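Local atomic coordinates of protein, Family 18 Chitinase (Crocus vernus, PDB entry 3SIM), a protein that probably hydrolyses the beta-1,4-glycosidic bonds of chitin as a TIM-barrel family 18 glycosyl hydrolase of a plant. Residues V15-V20 with F31-A36; E5-P10 with S59-D64; F52-D57 with T111-R116. One frame throughout, in Å; residues are numbered along the deposited sequence.

Contact 1: V15-V20 with F31-A36; sequences VKFSDV and FVLSFA
On the outer side of the TIM barrel, Phe-17 and Phe-31 join the loop that follows the first strand, 2-7, to the second strand, 28-37. They form a T-shaped pair in which Phe-17 lends its edge and Phe-31 its face. The centroids lie 5.1 Å apart with the planes at 66°. CD1 of Phe-17 stands over the middle of the Phe-31 ring and comes within 3.8 Å of Phe-31 CG. In Phe-17 the ring carbon CG is anti to the carbonyl carbon (chi1 -66°), which extends the phenyl group along the strand to Leu-33. There Phe-17 CZ meets Leu-33 CD2 at 3.9 Å, the two side chains lying roughly perpendicular. Val-20 approaches the same Phe-31 ring at its edge, near the plane, with Val-20 CB 4.2 Å from Phe-31 CZ. The loop is folded over by a short 3-10 turn at 17-19. Its start is tied by the nearly straight bond from Lys-16 N to Asp-19 OD2, 3.1 Å long, which meets the carboxylate from above its plane. No hydrogen bond crosses between the segments, and all four touching side chains are buried. Strand 28-37 runs parallel between strands 2-7 and 76-83, where Phe-31 also touches Ile-7 and Val-76. Helix 63-72 packs on Phe-17 through Gln-65, Ile-66 and Ile-69.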
loop_
_atom_site.group_PDB
_atom_site.type_symbol
_atom_site.label_atom_id
_atom_site.label_comp_id
_atom_site.label_asym_id
_atom_site.label_seq_id
_atom_site.Cartn_x
_atom_site.Cartn_y
_atom_site.Cartn_z
ATOM N N VAL A 15 -10.369 14.214 -4.061
ATOM C CA VAL A 15 -11.165 13.068 -3.651
ATOM C C VAL A 15 -11.226 12.844 -2.132
ATOM O O VAL A 15 -10.279 12.743 -1.494
ATOM C CB VAL A 15 -10.770 11.770 -4.431
ATOM C CG1 VAL A 15 -11.550 10.526 -3.911
ATOM C CG2 VAL A 15 -10.959 11.970 -5.867
ATOM N N LYS A 16 -12.425 12.774 -1.619
ATOM C CA LYS A 16 -12.722 12.466 -0.236
ATOM C C LYS A 16 -13.009 11.020 0.025
ATOM O O LYS A 16 -13.404 10.374 -0.845
ATOM C CB LYS A 16 -13.919 13.252 0.184
ATOM C CG LYS A 16 -13.568 14.574 0.576
ATOM C CD LYS A 16 -14.228 15.482 -0.230
ATOM C CE LYS A 16 -15.487 15.805 0.421
ATOM N NZ LYS A 16 -15.999 17.056 -0.077
ATOM N N PHE A 17 -12.901 10.568 1.260
ATOM C CA PHE A 17 -13.172 9.183 1.615
ATOM C C PHE A 17 -14.637 8.845 1.217
ATOM O O PHE A 17 -14.944 7.809 0.644
ATOM C CB PHE A 17 -13.021 8.934 3.130
ATOM C CG PHE A 17 -11.616 9.086 3.711
ATOM C CD1 PHE A 17 -10.608 8.180 3.469
ATOM C CD2 PHE A 17 -11.363 10.079 4.634
ATOM C CE1 PHE A 17 -9.390 8.332 4.093
ATOM C CE2 PHE A 17 -10.156 10.211 5.215
ATOM C CZ PHE A 17 -9.169 9.344 4.946
ATOM N N SER A 18 -15.509 9.799 1.496
ATOM C CA SER A 18 -16.928 9.713 1.231
ATOM C C SER A 18 -17.291 9.706 -0.255
ATOM O O SER A 18 -18.371 9.402 -0.589
ATOM C CB SER A 18 -17.746 10.728 2.012
ATOM O OG SER A 18 -17.549 12.013 1.563
ATOM N N ASP A 19 -16.379 10.109 -1.107
ATOM C CA ASP A 19 -16.557 9.948 -2.514
ATOM C C ASP A 19 -16.484 8.475 -3.012
ATOM O O ASP A 19 -16.949 8.163 -4.053
ATOM C CB ASP A 19 -15.638 10.842 -3.323
ATOM C CG ASP A 19 -15.894 12.321 -3.128
ATOM O OD1 ASP A 19 -16.965 12.765 -2.800
ATOM O OD2 ASP A 19 -14.971 13.017 -3.308
ATOM N N VAL A 20 -15.800 7.623 -2.281
ATOM C CA VAL A 20 -15.547 6.268 -2.696
ATOM C C VAL A 20 -16.635 5.274 -2.268
ATOM O O VAL A 20 -16.891 5.121 -1.148
ATOM C CB VAL A 20 -14.138 5.800 -2.258
ATOM C CG1 VAL A 20 -13.904 4.381 -2.652
ATOM C CG2 VAL A 20 -13.089 6.695 -2.812
ATOM N N PHE A 31 -8.752 1.679 3.584
ATOM C CA PHE A 31 -8.144 2.881 3.019
ATOM C C PHE A 31 -6.627 2.897 3.289
ATOM O O PHE A 31 -6.214 2.519 4.346
ATOM C CB PHE A 31 -8.833 4.167 3.486
ATOM C CG PHE A 31 -10.159 4.465 2.790
ATOM C CD1 PHE A 31 -11.346 4.403 3.474
ATOM C CD2 PHE A 31 -10.214 4.811 1.487
ATOM C CE1 PHE A 31 -12.531 4.663 2.832
ATOM C CE2 PHE A 31 -11.367 5.063 0.877
ATOM C CZ PHE A 31 -12.533 4.993 1.541
ATOM N N VAL A 32 -5.812 3.261 2.314
ATOM C CA VAL A 32 -4.386 3.456 2.549
ATOM C C VAL A 32 -3.827 4.867 2.160
ATOM O O VAL A 32 -3.697 5.199 1.004
ATOM C CB VAL A 32 -3.496 2.266 1.956
ATOM C CG1 VAL A 32 -2.063 2.487 2.183
ATOM C CG2 VAL A 32 -3.954 0.937 2.401
ATOM N N LEU A 33 -3.522 5.674 3.150
ATOM C CA LEU A 33 -3.111 7.067 2.922
ATOM C C LEU A 33 -1.700 7.198 2.247
ATOM O O LEU A 33 -0.758 6.679 2.728
ATOM C CB LEU A 33 -3.161 7.860 4.225
ATOM C CG LEU A 33 -4.474 8.036 4.966
ATOM C CD1 LEU A 33 -4.295 8.556 6.349
ATOM C CD2 LEU A 33 -5.390 8.924 4.164
ATOM N N SER A 34 -1.614 7.905 1.152
ATOM C CA SER A 34 -0.360 8.018 0.459
ATOM C C SER A 34 0.139 9.442 0.237
ATOM O O SER A 34 -0.477 10.173 -0.458
ATOM C CB SER A 34 -0.444 7.316 -0.906
ATOM O OG SER A 34 -1.462 6.394 -1.027
ATOM N N PHE A 35 1.265 9.827 0.790
ATOM C CA PHE A 35 2.204 9.067 1.563
ATOM C C PHE A 35 2.748 9.858 2.801
ATOM O O PHE A 35 2.665 11.036 2.873
ATOM C CB PHE A 35 3.408 8.681 0.700
ATOM C CG PHE A 35 3.099 7.796 -0.468
ATOM C CD1 PHE A 35 3.159 6.452 -0.353
ATOM C CD2 PHE A 35 2.777 8.328 -1.686
ATOM C CE1 PHE A 35 2.901 5.661 -1.400
ATOM C CE2 PHE A 35 2.509 7.520 -2.754
ATOM C CZ PHE A 35 2.570 6.188 -2.611
ATOM N N ALA A 36 3.302 9.132 3.741
ATOM C CA ALA A 36 4.207 9.659 4.717
ATOM C C ALA A 36 5.617 9.319 4.257
ATOM O O ALA A 36 5.881 8.211 3.930
ATOM C CB ALA A 36 3.946 9.106 6.058
#

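Contact 2: E5-P10 with S59-D64; sequences EYIGYP and SILGPD
Leu-61 and Gly-8 mark the closest backbone approach, with CA atoms 7.7 Å apart, where the chain leaving strand 2-7, a parallel strand of the TIM barrel, passes the loop just ahead of helix 63-72. Across that distance Leu-61 bridges with one methyl: Leu-61 CD1 lies 4.0 Å from Gly-8 CA. Leu-61 CD1 is also 4.1 Å from Ile-7 CG1. Ile-7 presents CG1 in an extended course, anti to the backbone N (chi1 -174°), and its side chain is aslant to that of Leu-61. Gly-8, at the C-terminal end of the strand, has a positive phi of 93°, and a beta carbon there would press on the carbonyl oxygen of Ile-7 and come close to the leucine methyl. The absence of a side chain thus lets the strand end turn and Leu-61 approach the bare main chain. The contact is small and wholly apolar between the segments, burying 100 Å² in all. Beyond Leu-61, Gly-62 takes the N-cap position of the helix. Leu-61 also touches Phe-17 of the 15-20 loop and Leu-33 of strand 28-37, while Ile-7 also packs on Ala-255 and Asp-256 of helix 255-258.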
loop_
_atom_site.group_PDB
_atom_site.type_symbol
_atom_site.label_atom_id
_atom_site.label_comp_id
_atom_site.label_asym_id
_atom_site.label_seq_id
_atom_site.Cartn_x
_atom_site.Cartn_y
_atom_site.Cartn_z
ATOM N N GLU A 5 -7.894 0.131 -0.898
ATOM C CA GLU A 5 -7.946 1.356 -1.678
ATOM C C GLU A 5 -6.869 2.393 -1.344
ATOM O O GLU A 5 -6.951 3.042 -0.355
ATOM C CB GLU A 5 -9.333 1.994 -1.567
ATOM C CG GLU A 5 -9.617 3.168 -2.447
ATOM C CD GLU A 5 -10.002 2.804 -3.936
ATOM O OE1 GLU A 5 -10.063 1.664 -4.283
ATOM O OE2 GLU A 5 -10.228 3.662 -4.734
ATOM N N TYR A 6 -5.863 2.542 -2.194
ATOM C CA TYR A 6 -4.895 3.629 -2.024
ATOM C C TYR A 6 -5.552 5.040 -2.263
ATOM O O TYR A 6 -6.364 5.148 -3.095
ATOM C CB TYR A 6 -3.611 3.417 -2.819
ATOM C CG TYR A 6 -2.746 2.283 -2.295
ATOM C CD1 TYR A 6 -1.629 2.509 -1.543
ATOM C CD2 TYR A 6 -3.125 0.985 -2.461
ATOM C CE1 TYR A 6 -0.873 1.440 -1.066
ATOM C CE2 TYR A 6 -2.420 -0.052 -1.983
ATOM C CZ TYR A 6 -1.294 0.156 -1.286
ATOM O OH TYR A 6 -0.610 -0.899 -0.836
ATOM N N ILE A 7 -5.202 6.024 -1.469
ATOM C CA ILE A 7 -5.781 7.355 -1.544
ATOM C C ILE A 7 -4.871 8.483 -1.022
ATOM O O ILE A 7 -4.128 8.348 -0.095
ATOM C CB ILE A 7 -7.201 7.439 -0.842
ATOM C CG1 ILE A 7 -7.896 8.807 -1.043
ATOM C CG2 ILE A 7 -7.086 7.223 0.570
ATOM C CD1 ILE A 7 -9.265 8.815 -0.756
ATOM N N GLY A 8 -5.066 9.624 -1.654
ATOM C CA GLY A 8 -4.256 10.803 -1.546
ATOM C C GLY A 8 -3.081 11.125 -2.484
ATOM O O GLY A 8 -2.423 12.054 -2.239
ATOM N N TYR A 9 -2.859 10.300 -3.499
ATOM C CA TYR A 9 -1.904 10.479 -4.558
ATOM C C TYR A 9 -2.462 9.875 -5.875
ATOM O O TYR A 9 -3.037 8.847 -5.845
ATOM C CB TYR A 9 -0.580 9.846 -4.173
ATOM C CG TYR A 9 0.595 10.249 -5.026
ATOM C CD1 TYR A 9 1.354 11.327 -4.716
ATOM C CD2 TYR A 9 0.908 9.549 -6.131
ATOM C CE1 TYR A 9 2.369 11.686 -5.477
ATOM C CE2 TYR A 9 1.930 9.878 -6.895
ATOM C CZ TYR A 9 2.661 10.947 -6.583
ATOM O OH TYR A 9 3.677 11.242 -7.372
ATOM N N PRO A 10 -2.280 10.536 -7.009
ATOM C CA PRO A 10 -1.559 11.785 -7.188
ATOM C C PRO A 10 -2.210 12.975 -6.442
ATOM O O PRO A 10 -3.327 12.909 -6.084
ATOM C CB PRO A 10 -1.655 12.028 -8.697
ATOM C CG PRO A 10 -2.061 10.787 -9.299
ATOM C CD PRO A 10 -2.645 9.933 -8.300
ATOM N N SER A 59 -6.170 18.592 5.097
ATOM C CA SER A 59 -7.419 19.272 5.061
ATOM C C SER A 59 -8.573 18.542 4.368
ATOM O O SER A 59 -9.690 18.864 4.523
ATOM C CB SER A 59 -7.259 20.675 4.593
ATOM O OG SER A 59 -7.446 20.716 3.255
ATOM N N ILE A 60 -8.227 17.612 3.523
ATOM C CA ILE A 60 -9.199 16.732 2.920
ATOM C C ILE A 60 -9.288 15.346 3.611
ATOM O O ILE A 60 -10.335 14.894 3.926
ATOM C CB ILE A 60 -8.952 16.598 1.407
ATOM C CG1 ILE A 60 -9.157 17.934 0.705
ATOM C CG2 ILE A 60 -9.837 15.617 0.763
ATOM C CD1 ILE A 60 -8.357 18.037 -0.452
ATOM N N LEU A 61 -8.158 14.687 3.779
ATOM C CA LEU A 61 -8.017 13.470 4.568
ATOM C C LEU A 61 -7.443 13.682 6.005
ATOM O O LEU A 61 -6.304 13.417 6.247
ATOM C CB LEU A 61 -7.198 12.464 3.782
ATOM C CG LEU A 61 -7.596 12.434 2.310
ATOM C CD1 LEU A 61 -6.625 11.737 1.483
ATOM C CD2 LEU A 61 -8.970 11.918 2.122
ATOM N N GLY A 62 -8.253 14.209 6.896
ATOM C CA GLY A 62 -7.879 14.408 8.249
ATOM C C GLY A 62 -8.464 13.476 9.298
ATOM O O GLY A 62 -9.268 12.627 9.011
ATOM N N PRO A 63 -8.073 13.760 10.540
ATOM C CA PRO A 63 -8.498 13.014 11.705
ATOM C C PRO A 63 -10.034 12.995 11.861
ATOM O O PRO A 63 -10.527 11.965 12.063
ATOM C CB PRO A 63 -7.796 13.753 12.851
ATOM C CG PRO A 63 -6.656 14.300 12.275
ATOM C CD PRO A 63 -6.944 14.621 10.889
ATOM N N ASP A 64 -10.733 14.098 11.703
ATOM C CA ASP A 64 -12.189 14.118 11.725
ATOM C C ASP A 64 -12.911 13.338 10.581
ATOM O O ASP A 64 -13.869 12.694 10.810
ATOM C CB ASP A 64 -12.722 15.546 11.805
ATOM C CG ASP A 64 -12.247 16.327 13.045
ATOM O OD1 ASP A 64 -11.943 15.796 14.104
ATOM O OD2 ASP A 64 -12.225 17.514 12.903
#

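Contact 3: F52-D57 with T111-R116; sequences FNVFWD and TRIIQR. With ACT (acetate ion), chain C.
Ile-113 of helix 99-116 points its branched side chain at Phe-52, Val-54 and Trp-56, residues that alternate along the short strand 53-54, antiparallel to TIM-barrel strand 28-37, and its flanks. Val-54 and Ile-113 run past each other in opposite directions, with Val-54 CG2 3.9 Å from Ile-113 CD1. The isoleucine has CG1 anti to its carbonyl carbon (chi1 -72°), which carries CD1 to the strand. Ile-113 CD1 also lies 4.0 Å from Phe-52 O, although the phenyl ring of Phe-52 leads away from 111-116, to Ala-106 and Leu-110 earlier in the same helix. Ile-113 CG2 comes to the edge of the Trp-56 indole, near its plane, 4.4 Å from Trp-56 CH2. Over one face of that indole sits Val-54 CG1, so the valine meets the helix with one methyl and the tryptophan with the other. Asn-53 turns from the helix and gives its amide to an acetate, probably from the crystallisation liquor, through a bond of 3.2 Å from Asn-53 ND2 to acetate OXT with an N-H...O angle of 166°. The same ND2 is hydrogen-bonded to Tyr-39 O. A leucine in place of Asn-53 would probably lose both ND2 bonds, leaving Tyr-39 O and the acetate without this partner. Between 52-57 and 111-116 the packing is apolar, with no hydrogen bond. Nearby, Ser-109 OG of the same helix is bonded to Phe-52 N, while the polar bonds of Asn-53 lie on the far side of the strand.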
loop_
_atom_site.group_PDB
_atom_site.type_symbol
_atom_site.label_atom_id
_atom_site.label_comp_id
_atom_site.label_asym_id
_atom_site.label_seq_id
_atom_site.Cartn_x
_atom_site.Cartn_y
_atom_site.Cartn_z
ATOM N N PHE A 52 9.426 11.194 9.742
ATOM C CA PHE A 52 8.340 11.265 8.796
ATOM C C PHE A 52 7.564 12.574 8.774
ATOM O O PHE A 52 7.239 13.087 9.773
ATOM C CB PHE A 52 7.457 10.043 8.971
ATOM C CG PHE A 52 8.095 8.810 8.448
ATOM C CD1 PHE A 52 7.934 8.446 7.118
ATOM C CD2 PHE A 52 8.953 8.092 9.218
ATOM C CE1 PHE A 52 8.567 7.349 6.615
ATOM C CE2 PHE A 52 9.600 7.021 8.719
ATOM C CZ PHE A 52 9.384 6.635 7.409
ATOM N N ASN A 53 7.286 13.045 7.585
ATOM C CA ASN A 53 6.378 14.107 7.277
ATOM C C ASN A 53 5.157 13.615 6.469
ATOM O O ASN A 53 5.250 12.641 5.825
ATOM C CB ASN A 53 7.115 15.222 6.530
ATOM C CG ASN A 53 7.973 16.062 7.432
ATOM O OD1 ASN A 53 7.510 16.587 8.381
ATOM N ND2 ASN A 53 9.208 16.162 7.131
ATOM N N VAL A 54 4.043 14.317 6.571
ATOM C CA VAL A 54 2.789 14.004 5.936
ATOM C C VAL A 54 2.671 14.629 4.520
ATOM O O VAL A 54 2.677 15.774 4.431
ATOM C CB VAL A 54 1.612 14.444 6.829
ATOM C CG1 VAL A 54 0.322 14.490 6.087
ATOM C CG2 VAL A 54 1.487 13.578 8.038
ATOM N N PHE A 55 2.609 13.851 3.451
ATOM C CA PHE A 55 2.532 14.418 2.098
ATOM C C PHE A 55 1.180 14.395 1.388
ATOM O O PHE A 55 1.023 14.914 0.341
ATOM C CB PHE A 55 3.668 13.922 1.223
ATOM C CG PHE A 55 5.008 14.487 1.580
ATOM C CD1 PHE A 55 5.754 13.911 2.542
ATOM C CD2 PHE A 55 5.520 15.593 0.956
ATOM C CE1 PHE A 55 6.937 14.415 2.888
ATOM C CE2 PHE A 55 6.731 16.085 1.290
ATOM C CZ PHE A 55 7.434 15.509 2.263
ATOM N N TRP A 56 0.218 13.732 2.000
ATOM C CA TRP A 56 -1.164 13.896 1.613
ATOM C C TRP A 56 -1.738 15.141 2.227
ATOM O O TRP A 56 -1.144 15.716 3.097
ATOM C CB TRP A 56 -2.077 12.698 1.931
ATOM C CG TRP A 56 -2.390 12.466 3.339
ATOM C CD1 TRP A 56 -3.474 12.880 4.009
ATOM C CD2 TRP A 56 -1.607 11.764 4.259
ATOM N NE1 TRP A 56 -3.421 12.496 5.293
ATOM C CE2 TRP A 56 -2.280 11.790 5.479
ATOM C CE3 TRP A 56 -0.400 11.082 4.175
ATOM C CZ2 TRP A 56 -1.787 11.183 6.587
ATOM C CZ3 TRP A 56 0.077 10.497 5.261
ATOM C CH2 TRP A 56 -0.600 10.549 6.462
ATOM N N ASP A 57 -2.902 15.504 1.749
ATOM C CA ASP A 57 -3.585 16.725 2.161
ATOM C C ASP A 57 -4.520 16.510 3.381
ATOM O O ASP A 57 -5.619 16.048 3.257
ATOM C CB ASP A 57 -4.271 17.375 0.933
ATOM C CG ASP A 57 -4.913 18.749 1.228
ATOM O OD1 ASP A 57 -5.067 19.136 2.332
ATOM O OD2 ASP A 57 -5.282 19.388 0.308
ATOM N N THR A 111 4.454 7.036 15.350
ATOM C CA THR A 111 3.586 6.855 16.492
ATOM C C THR A 111 2.719 8.099 16.682
ATOM O O THR A 111 1.564 7.996 16.741
ATOM C CB THR A 111 4.306 6.520 17.827
ATOM O OG1 THR A 111 4.812 5.209 17.812
ATOM C CG2 THR A 111 3.316 6.635 18.983
ATOM N N ARG A 112 3.326 9.265 16.611
ATOM C CA ARG A 112 2.580 10.523 16.616
ATOM C C ARG A 112 1.560 10.656 15.468
ATOM O O ARG A 112 0.455 10.972 15.698
ATOM C CB ARG A 112 3.517 11.758 16.586
ATOM C CG ARG A 112 2.776 13.082 16.564
ATOM C CD ARG A 112 3.616 14.333 16.305
ATOM N NE ARG A 112 2.765 15.473 16.155
ATOM C CZ ARG A 112 2.241 15.850 15.020
ATOM N NH1 ARG A 112 2.542 15.191 13.935
ATOM N NH2 ARG A 112 1.436 16.855 14.961
ATOM N N ILE A 113 1.962 10.377 14.246
ATOM C CA ILE A 113 1.056 10.453 13.120
ATOM C C ILE A 113 -0.113 9.439 13.237
ATOM O O ILE A 113 -1.232 9.784 13.035
ATOM C CB ILE A 113 1.808 10.320 11.733
ATOM C CG1 ILE A 113 2.622 11.574 11.382
ATOM C CG2 ILE A 113 0.869 10.056 10.576
ATOM C CD1 ILE A 113 3.685 11.379 10.442
ATOM N N ILE A 114 0.207 8.212 13.576
ATOM C CA ILE A 114 -0.755 7.155 13.672
ATOM C C ILE A 114 -1.803 7.450 14.748
ATOM O O ILE A 114 -2.931 7.366 14.461
ATOM C CB ILE A 114 -0.078 5.779 13.924
ATOM C CG1 ILE A 114 0.668 5.308 12.674
ATOM C CG2 ILE A 114 -1.077 4.785 14.410
ATOM C CD1 ILE A 114 1.601 4.225 12.900
ATOM N N GLN A 115 -1.374 7.855 15.936
ATOM C CA GLN A 115 -2.291 8.246 17.023
ATOM C C GLN A 115 -3.139 9.466 16.654
ATOM O O GLN A 115 -4.282 9.471 16.817
ATOM C CB GLN A 115 -1.561 8.451 18.370
ATOM C CG GLN A 115 -0.818 7.234 18.899
ATOM C CD GLN A 115 -0.012 7.487 20.173
ATOM O OE1 GLN A 115 0.431 8.560 20.424
ATOM N NE2 GLN A 115 0.160 6.485 20.948
ATOM N N ARG A 116 -2.512 10.474 16.092
ATOM C CA ARG A 116 -3.198 11.675 15.687
ATOM C C ARG A 116 -4.278 11.474 14.621
ATOM O O ARG A 116 -5.297 12.037 14.753
ATOM C CB ARG A 116 -2.242 12.803 15.283
ATOM C CG ARG A 116 -2.881 14.173 15.299
ATOM C CD ARG A 116 -1.892 15.289 14.978
ATOM N NE ARG A 116 -1.899 15.685 13.587
ATOM C CZ ARG A 116 -2.842 16.413 13.040
ATOM N NH1 ARG A 116 -2.778 16.764 11.822
ATOM N NH2 ARG A 116 -3.838 16.823 13.756
HETATM C C ACT C . 11.783 17.316 9.588
HETATM O O ACT C . 13.009 17.115 9.765
HETATM O OXT ACT C . 11.501 17.947 8.539
HETATM C CH3 ACT C . 10.732 16.821 10.562
#

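How the contacts relate
Strand 28-37 ties the three contacts together. Contacts 1 and 2, whose centres are about 4 Å apart, both sit on the neighbouring parallel strands 2-7 and 28-37, close to the start of helix 63-72, and contact 1 is nested along the chain inside the loop closed by contact 2. Contact 3 lies about 14 Å from contact 1, centre to centre, where strand 53-54 pairs antiparallel with strand 28-37. Trp-56 links it to both others, packing on Leu-33 and donating NE1 to Leu-61 O. All three are buried: contact 1 is aromatic, contact 2 a slighter aliphatic touch against bare backbone, and contact 3 mostly aliphatic, with one indole edge, a partly exposed valine and an ion nearby.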